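Local coordinates for carbohydrate binding module family 33 and 10 domain protein (Teredinibacter turnerae, PDB 6RW7) that is an AA10 lytic polysaccharide monooxygenase, a copper enzyme that probably binds cellulose and cleaves its chains oxidatively, at residues A[49-57]-A[190-198]; A[91-102]-A[163-174]. All blocks are in the same frame, centred on the assembly; numbering follows the deposited sequence. Where two conformers were deposited one is given.

Contact 1 of 2, residues A[49-57]-A[190-198]; sequences MSVVAHHEG and HTYERFFSC
Val52, Ala53 and His54 pair antiparallel with Phe195, Arg194 and Glu193 at an edge of the larger sheet in this LPMO's immunoglobulin-like beta-sandwich. Ala53 and Arg194 form the hydrogen-bonded pair, Ala53 N to Arg194 O at 3.0 Å and Arg194 N to Ala53 O at 2.9 Å. Arg194 starts out extended and bends at chi3 (-66°), which brings NE to His55 O at 3.0 Å, near the guanidinium edge, and lays the centre of one guanidinium face under Glu56 O. Salt bridges to Glu184 and Glu113 hold its far nitrogens. A leucine here would probably leave both carboxylates without their cationic mate and His55 O without this donor. On the face of Val52 and Phe195, Val52 CG2 packs against Phe195 CE2 at 3.5 Å; the Phe195 side chain lies close to the bound copper(I) of the His1-His107 site. Ala53 CB meets the Phe196 ring at its edge. Glu193, seen to bind copper(I) in a structure of this protein but not in this chain, salt-bridges Arg187 through OE1, while His54 ND1 hydrogen-bonds to Glu73. At the ring's other nitrogen, His54 NE2 donates to the anti lone pair of Glu193 OE2 at 2.9 Å, ring and carboxylate planes 63° apart.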
# COMPACT_ATOMS: atom_id res chain seq x y z
N MET A 49 5.44 -9.09 -1.71
CA MET A 49 4.20 -9.52 -1.01
C MET A 49 4.40 -9.55 0.51
O MET A 49 3.50 -10.02 1.22
CB MET A 49 3.74 -10.89 -1.51
CG MET A 49 4.61 -12.05 -1.13
SD MET A 49 6.26 -12.14 -1.88
CE MET A 49 5.83 -12.42 -3.60
N SER A 50 5.55 -9.10 1.00
CA SER A 50 5.97 -9.39 2.39
C SER A 50 6.29 -8.12 3.16
O SER A 50 7.22 -8.16 3.96
CB SER A 50 7.13 -10.33 2.39
OG SER A 50 6.84 -11.46 1.58
N VAL A 51 5.55 -7.03 2.94
CA VAL A 51 5.71 -5.84 3.81
C VAL A 51 4.79 -6.08 5.00
O VAL A 51 3.57 -5.94 4.84
CB VAL A 51 5.42 -4.51 3.10
CG1 VAL A 51 5.81 -3.38 4.02
CG2 VAL A 51 6.16 -4.38 1.77
N VAL A 52 5.35 -6.52 6.13
CA VAL A 52 4.57 -7.24 7.17
C VAL A 52 4.99 -6.85 8.59
O VAL A 52 6.18 -6.56 8.83
CB VAL A 52 4.67 -8.77 6.96
CG1 VAL A 52 6.08 -9.30 7.16
CG2 VAL A 52 3.67 -9.54 7.82
N ALA A 53 4.00 -6.88 9.47
CA ALA A 53 4.19 -6.74 10.92
C ALA A 53 3.16 -7.61 11.63
O ALA A 53 2.28 -8.17 10.97
CB ALA A 53 4.08 -5.29 11.32
N HIS A 54 3.23 -7.66 12.96
CA HIS A 54 2.26 -8.38 13.78
C HIS A 54 1.78 -7.44 14.88
O HIS A 54 2.24 -7.57 16.00
CB HIS A 54 2.87 -9.67 14.34
CG HIS A 54 3.19 -10.64 13.27
ND1 HIS A 54 4.39 -10.62 12.60
CD2 HIS A 54 2.45 -11.63 12.73
CE1 HIS A 54 4.37 -11.55 11.66
NE2 HIS A 54 3.21 -12.21 11.75
N HIS A 55 0.89 -6.53 14.52
CA HIS A 55 0.32 -5.54 15.45
C HIS A 55 -0.86 -4.87 14.76
O HIS A 55 -1.25 -5.31 13.65
CB HIS A 55 1.39 -4.56 15.92
CG HIS A 55 2.07 -3.80 14.84
ND1 HIS A 55 1.38 -3.13 13.81
CD2 HIS A 55 3.38 -3.58 14.62
CE1 HIS A 55 2.26 -2.53 13.04
NE2 HIS A 55 3.49 -2.80 13.50
N GLU A 56 -1.45 -3.89 15.42
CA GLU A 56 -2.75 -3.28 15.02
C GLU A 56 -2.58 -2.14 14.00
O GLU A 56 -3.59 -1.54 13.61
CB GLU A 56 -3.45 -2.81 16.29
CG GLU A 56 -3.89 -3.94 17.21
CD GLU A 56 -4.21 -3.44 18.62
OE1 GLU A 56 -3.27 -3.07 19.35
OE2 GLU A 56 -5.41 -3.40 18.97
N GLY A 57 -1.37 -1.86 13.54
CA GLY A 57 -1.14 -0.88 12.47
C GLY A 57 -1.24 0.55 12.94
O GLY A 57 -1.26 0.82 14.17
N HIS A 190 -5.54 -13.60 16.37
CA HIS A 190 -4.84 -14.91 16.45
C HIS A 190 -3.35 -14.70 16.11
O HIS A 190 -2.50 -15.34 16.74
CB HIS A 190 -5.47 -15.97 15.54
CG HIS A 190 -4.92 -17.33 15.76
ND1 HIS A 190 -5.26 -18.09 16.86
CD2 HIS A 190 -4.02 -18.06 15.06
CE1 HIS A 190 -4.61 -19.24 16.81
NE2 HIS A 190 -3.86 -19.25 15.72
N THR A 191 -3.07 -13.85 15.11
CA THR A 191 -1.70 -13.53 14.65
C THR A 191 -1.40 -12.03 14.71
O THR A 191 -0.22 -11.67 14.76
CB THR A 191 -1.46 -13.97 13.19
OG1 THR A 191 -2.25 -13.21 12.25
CG2 THR A 191 -1.69 -15.46 13.01
N TYR A 192 -2.44 -11.20 14.54
CA TYR A 192 -2.31 -9.74 14.28
C TYR A 192 -1.42 -9.48 13.06
O TYR A 192 -0.93 -8.37 12.88
CB TYR A 192 -1.80 -8.97 15.50
CG TYR A 192 -2.88 -8.61 16.49
CD1 TYR A 192 -4.00 -7.88 16.11
CD2 TYR A 192 -2.83 -9.05 17.80
CE1 TYR A 192 -5.00 -7.56 17.01
CE2 TYR A 192 -3.80 -8.71 18.72
CZ TYR A 192 -4.91 -7.98 18.33
OH TYR A 192 -5.88 -7.71 19.26
N GLU A 193 -1.26 -10.45 12.18
CA GLU A 193 -0.39 -10.24 11.00
C GLU A 193 -1.06 -9.21 10.09
O GLU A 193 -2.27 -9.27 9.88
CB GLU A 193 -0.15 -11.56 10.28
CG GLU A 193 0.87 -11.48 9.19
CD GLU A 193 1.28 -12.85 8.72
OE1 GLU A 193 0.59 -13.40 7.85
OE2 GLU A 193 2.22 -13.40 9.34
N ARG A 194 -0.26 -8.28 9.61
CA ARG A 194 -0.75 -7.08 8.89
C ARG A 194 0.20 -6.79 7.74
O ARG A 194 1.42 -6.87 7.94
CB ARG A 194 -0.82 -5.90 9.85
CG ARG A 194 -1.42 -4.62 9.27
CD ARG A 194 -1.59 -3.57 10.38
NE ARG A 194 -2.61 -4.07 11.31
CZ ARG A 194 -3.91 -3.80 11.27
NH1 ARG A 194 -4.42 -2.90 10.44
NH2 ARG A 194 -4.72 -4.46 12.07
N PHE A 195 -0.35 -6.48 6.57
CA PHE A 195 0.44 -6.18 5.35
C PHE A 195 0.18 -4.74 4.94
O PHE A 195 -0.91 -4.20 5.23
CB PHE A 195 0.10 -7.17 4.24
CG PHE A 195 0.48 -8.56 4.62
CD1 PHE A 195 -0.42 -9.37 5.29
CD2 PHE A 195 1.76 -9.04 4.36
CE1 PHE A 195 -0.03 -10.64 5.70
CE2 PHE A 195 2.15 -10.30 4.79
CZ PHE A 195 1.25 -11.08 5.46
N PHE A 196 1.21 -4.12 4.39
CA PHE A 196 1.23 -2.68 4.08
C PHE A 196 1.47 -2.45 2.60
O PHE A 196 2.26 -3.14 2.00
CB PHE A 196 2.31 -1.97 4.91
CG PHE A 196 2.16 -2.21 6.39
CD1 PHE A 196 2.73 -3.31 6.99
CD2 PHE A 196 1.38 -1.36 7.15
CE1 PHE A 196 2.55 -3.53 8.34
CE2 PHE A 196 1.20 -1.58 8.50
CZ PHE A 196 1.78 -2.68 9.09
N SER A 197 0.82 -1.44 2.04
CA SER A 197 0.94 -1.16 0.59
C SER A 197 0.70 0.32 0.34
O SER A 197 -0.30 0.87 0.83
CB SER A 197 -0.00 -2.05 -0.17
OG SER A 197 0.26 -2.05 -1.57
N CYS A 198 1.64 0.97 -0.35
CA CYS A 198 1.52 2.39 -0.77
C CYS A 198 1.15 2.48 -2.25
O CYS A 198 1.71 1.73 -3.05
CB CYS A 198 2.81 3.14 -0.54
SG CYS A 198 2.99 3.63 1.19
O HOH W 1 -3.55 -7.10 12.48
O HOH W 2 -7.39 -5.11 17.96

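Contact 2 of 2, residues A[91-102]-A[163-174]; sequences FNSGQQTFVWDI and NSHINVTCNVPS. With CU (copper (II) ion), chain C.
Gly94 to Asp101 run antiparallel to His165 to Val172 in unbroken register; the axes of strands 96-101 and 165-172 come within 4.5 Å at 153°. Paired backbone hydrogen bonds join Gly94 with Val172, Gln96 with Cys170, Phe98 with Val168 and Trp100 with Ile166, and Ile102 N to Ser164 O (2.9 Å) extends the ladder. On the inward face, Phe98 CE1 packs against Val172 CG2 at 3.9 Å, at the ring edge; Cys170 SG, disulfide-bonded to Cys142, sits obliquely to the same ring, 5.0 Å from its centroid. These are the central strands of the four-stranded sheet of the LPMO beta-sandwich, and Phe98, Trp100 and Ile166 touch strand 178-187 of the facing sheet. On the other face, Thr97 OG1 and Thr169 OG1 make a weak hydrogen bond at 3.4 Å. With CG anti to the backbone N (chi1 179°), the Asp101 carboxylate reaches the copper(II) ion with OD2, at 2.5 Å, while Ser103 OG hydrogen-bonds OD1. His165 NE2 binds the same copper at 2.0 Å, with Glu5 and a water as further ligands. Asp101 OD2 lies in the His165 ring plane at its edge, and Asn163 CB covers one ring face, 3.7 Å above its centre.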
# COMPACT_ATOMS: atom_id res chain seq x y z
N PHE A 91 -5.94 8.97 -11.12
CA PHE A 91 -6.94 8.49 -10.17
C PHE A 91 -7.97 9.57 -9.94
O PHE A 91 -7.65 10.74 -10.07
CB PHE A 91 -6.24 8.07 -8.89
CG PHE A 91 -6.97 7.08 -8.04
CD1 PHE A 91 -7.36 5.86 -8.55
CD2 PHE A 91 -7.22 7.33 -6.70
CE1 PHE A 91 -8.02 4.93 -7.76
CE2 PHE A 91 -7.87 6.40 -5.91
CZ PHE A 91 -8.25 5.19 -6.43
N ASN A 92 -9.15 9.13 -9.51
CA ASN A 92 -10.29 10.04 -9.26
C ASN A 92 -10.73 9.88 -7.79
O ASN A 92 -10.52 8.84 -7.17
CB ASN A 92 -11.46 9.77 -10.22
CG ASN A 92 -11.19 10.12 -11.67
OD1 ASN A 92 -10.62 11.14 -11.99
ND2 ASN A 92 -11.66 9.28 -12.58
N SER A 93 -11.28 10.94 -7.24
CA SER A 93 -11.89 10.92 -5.90
C SER A 93 -13.28 10.28 -5.96
O SER A 93 -13.74 9.81 -7.05
CB SER A 93 -11.92 12.31 -5.33
OG SER A 93 -12.85 13.10 -6.05
N GLY A 94 -13.91 10.15 -4.81
CA GLY A 94 -15.24 9.55 -4.68
C GLY A 94 -15.16 8.04 -4.55
O GLY A 94 -14.10 7.52 -4.17
N GLN A 95 -16.24 7.33 -4.86
CA GLN A 95 -16.31 5.87 -4.65
C GLN A 95 -15.30 5.18 -5.57
O GLN A 95 -15.40 5.35 -6.80
CB GLN A 95 -17.73 5.36 -4.87
CG GLN A 95 -18.73 5.89 -3.85
CD GLN A 95 -18.53 5.30 -2.48
OE1 GLN A 95 -18.18 6.00 -1.52
NE2 GLN A 95 -18.75 4.00 -2.36
N GLN A 96 -14.37 4.43 -4.99
CA GLN A 96 -13.35 3.66 -5.76
C GLN A 96 -13.22 2.28 -5.11
O GLN A 96 -13.34 2.19 -3.88
CB GLN A 96 -11.99 4.37 -5.81
CG GLN A 96 -11.99 5.77 -6.44
CD GLN A 96 -12.46 5.82 -7.88
OE1 GLN A 96 -12.32 4.84 -8.61
NE2 GLN A 96 -13.02 6.95 -8.30
N THR A 97 -12.93 1.27 -5.91
CA THR A 97 -12.63 -0.10 -5.42
C THR A 97 -11.12 -0.29 -5.38
O THR A 97 -10.44 -0.09 -6.41
CB THR A 97 -13.35 -1.18 -6.22
OG1 THR A 97 -14.74 -0.87 -6.13
CG2 THR A 97 -13.11 -2.56 -5.66
N PHE A 98 -10.60 -0.70 -4.23
CA PHE A 98 -9.18 -1.08 -4.06
C PHE A 98 -9.10 -2.60 -4.05
O PHE A 98 -9.89 -3.23 -3.36
CB PHE A 98 -8.60 -0.51 -2.76
CG PHE A 98 -8.45 0.98 -2.78
CD1 PHE A 98 -9.52 1.81 -2.47
CD2 PHE A 98 -7.25 1.56 -3.14
CE1 PHE A 98 -9.39 3.19 -2.55
CE2 PHE A 98 -7.11 2.93 -3.17
CZ PHE A 98 -8.18 3.74 -2.91
N VAL A 99 -8.18 -3.17 -4.81
CA VAL A 99 -8.04 -4.63 -4.95
C VAL A 99 -6.74 -5.04 -4.29
O VAL A 99 -5.63 -4.68 -4.80
CB VAL A 99 -8.08 -5.04 -6.43
CG1 VAL A 99 -7.95 -6.55 -6.55
CG2 VAL A 99 -9.34 -4.54 -7.14
N TRP A 100 -6.85 -5.77 -3.19
CA TRP A 100 -5.67 -6.45 -2.59
C TRP A 100 -5.51 -7.79 -3.29
O TRP A 100 -6.47 -8.59 -3.28
CB TRP A 100 -5.85 -6.65 -1.10
CG TRP A 100 -5.59 -5.43 -0.27
CD1 TRP A 100 -6.41 -4.37 -0.03
CD2 TRP A 100 -4.37 -5.15 0.41
NE1 TRP A 100 -5.79 -3.46 0.79
CE2 TRP A 100 -4.55 -3.93 1.10
CE3 TRP A 100 -3.16 -5.83 0.54
CZ2 TRP A 100 -3.54 -3.38 1.88
CZ3 TRP A 100 -2.16 -5.28 1.32
CH2 TRP A 100 -2.35 -4.05 1.96
N ASP A 101 -4.32 -8.07 -3.80
CA ASP A 101 -3.97 -9.43 -4.23
C ASP A 101 -3.40 -10.16 -3.03
O ASP A 101 -2.40 -9.69 -2.46
CB ASP A 101 -2.93 -9.48 -5.36
CG ASP A 101 -2.63 -10.92 -5.71
OD1 ASP A 101 -1.84 -11.54 -5.01
OD2 ASP A 101 -3.28 -11.45 -6.59
N ILE A 102 -4.02 -11.26 -2.63
CA ILE A 102 -3.54 -12.07 -1.49
C ILE A 102 -3.20 -13.49 -1.98
O ILE A 102 -3.08 -14.38 -1.15
CB ILE A 102 -4.54 -12.01 -0.30
CG1 ILE A 102 -5.84 -12.78 -0.55
CG2 ILE A 102 -4.82 -10.56 0.09
CD1 ILE A 102 -6.66 -12.95 0.71
N ASN A 163 -9.78 -15.30 -7.83
CA ASN A 163 -8.54 -14.52 -8.12
C ASN A 163 -7.65 -14.39 -6.88
O ASN A 163 -6.56 -13.85 -7.03
CB ASN A 163 -8.88 -13.14 -8.66
CG ASN A 163 -9.43 -13.21 -10.06
OD1 ASN A 163 -8.73 -13.67 -10.96
ND2 ASN A 163 -10.67 -12.78 -10.26
N SER A 164 -8.09 -14.87 -5.72
CA SER A 164 -7.42 -14.62 -4.41
C SER A 164 -7.25 -13.12 -4.22
O SER A 164 -6.12 -12.66 -3.97
CB SER A 164 -6.08 -15.31 -4.32
OG SER A 164 -6.25 -16.71 -4.37
N HIS A 165 -8.34 -12.37 -4.35
CA HIS A 165 -8.37 -10.91 -4.14
C HIS A 165 -9.34 -10.56 -3.02
O HIS A 165 -10.35 -11.26 -2.82
CB HIS A 165 -8.80 -10.16 -5.40
CG HIS A 165 -7.81 -10.16 -6.52
ND1 HIS A 165 -8.10 -9.56 -7.72
CD2 HIS A 165 -6.57 -10.68 -6.62
CE1 HIS A 165 -7.06 -9.70 -8.53
NE2 HIS A 165 -6.11 -10.36 -7.86
N ILE A 166 -9.05 -9.47 -2.32
CA ILE A 166 -10.05 -8.78 -1.47
C ILE A 166 -10.36 -7.45 -2.15
O ILE A 166 -9.42 -6.69 -2.43
CB ILE A 166 -9.57 -8.57 -0.03
CG1 ILE A 166 -9.29 -9.89 0.69
CG2 ILE A 166 -10.55 -7.70 0.73
CD1 ILE A 166 -8.55 -9.75 2.01
N ASN A 167 -11.64 -7.18 -2.43
CA ASN A 167 -12.08 -5.91 -3.04
C ASN A 167 -12.74 -5.06 -1.94
O ASN A 167 -13.65 -5.56 -1.27
CB ASN A 167 -13.06 -6.15 -4.19
CG ASN A 167 -12.52 -7.08 -5.26
OD1 ASN A 167 -11.35 -7.01 -5.63
ND2 ASN A 167 -13.38 -7.94 -5.79
N VAL A 168 -12.24 -3.85 -1.73
CA VAL A 168 -12.81 -2.92 -0.72
C VAL A 168 -13.28 -1.68 -1.46
O VAL A 168 -12.46 -1.10 -2.17
CB VAL A 168 -11.80 -2.46 0.34
CG1 VAL A 168 -12.51 -1.81 1.51
CG2 VAL A 168 -10.82 -3.50 0.78
N THR A 169 -14.49 -1.22 -1.18
CA THR A 169 -15.02 0.03 -1.77
C THR A 169 -14.86 1.15 -0.75
O THR A 169 -15.26 0.97 0.42
CB THR A 169 -16.44 -0.19 -2.26
OG1 THR A 169 -16.36 -1.27 -3.20
CG2 THR A 169 -17.02 1.04 -2.92
N CYS A 170 -14.29 2.28 -1.17
CA CYS A 170 -13.93 3.40 -0.28
C CYS A 170 -14.42 4.69 -0.92
O CYS A 170 -14.44 4.78 -2.16
CB CYS A 170 -12.43 3.50 -0.07
SG CYS A 170 -11.65 2.12 0.82
N ASN A 171 -14.71 5.69 -0.09
CA ASN A 171 -14.94 7.08 -0.55
C ASN A 171 -13.60 7.82 -0.49
O ASN A 171 -13.18 8.22 0.60
CB ASN A 171 -15.99 7.76 0.33
CG ASN A 171 -16.31 9.17 -0.11
OD1 ASN A 171 -16.16 9.51 -1.28
ND2 ASN A 171 -16.73 9.99 0.83
N VAL A 172 -12.95 8.00 -1.63
CA VAL A 172 -11.64 8.68 -1.71
C VAL A 172 -11.87 10.18 -1.60
O VAL A 172 -12.68 10.72 -2.33
CB VAL A 172 -10.91 8.29 -3.00
CG1 VAL A 172 -9.57 9.00 -3.10
CG2 VAL A 172 -10.69 6.78 -3.07
N PRO A 173 -11.17 10.86 -0.67
CA PRO A 173 -11.30 12.31 -0.52
C PRO A 173 -10.90 13.07 -1.79
O PRO A 173 -10.06 12.60 -2.56
CB PRO A 173 -10.33 12.65 0.62
CG PRO A 173 -10.19 11.37 1.41
CD PRO A 173 -10.29 10.28 0.36
N SER A 174 -11.48 14.24 -1.95
CA SER A 174 -11.14 15.15 -3.07
C SER A 174 -9.68 15.54 -2.90
O SER A 174 -9.27 15.95 -1.79
CB SER A 174 -11.97 16.40 -3.10
OG SER A 174 -13.34 16.10 -3.27
CU CU C . -4.35 -10.70 -8.71
O HOH W 3 -4.93 -12.79 -8.93

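Overall arrangement
The two contacts belong to the two sheets of the sandwich, their centres about 18 Å apart, and contact 2 is nested within the chain loop closed by contact 1. Both mix buried and accessible residues. Contact 2 is the longer pairing, burying 1026 Å² against 698 Å², and joins two central strands; contact 1 adds the short strand 52-54 beside 193-202 and relies more on charged side chains and loop carbonyls. They meet at Trp100, whose CH2 lies 3.6 Å from Phe195 O and 3.8 Å from Ser197 CB. Each approaches a different copper: Phe195 and Glu193 border the copper(I) site of His1 and His107, whereas Asp101 and His165 bind the copper(II) ion directly.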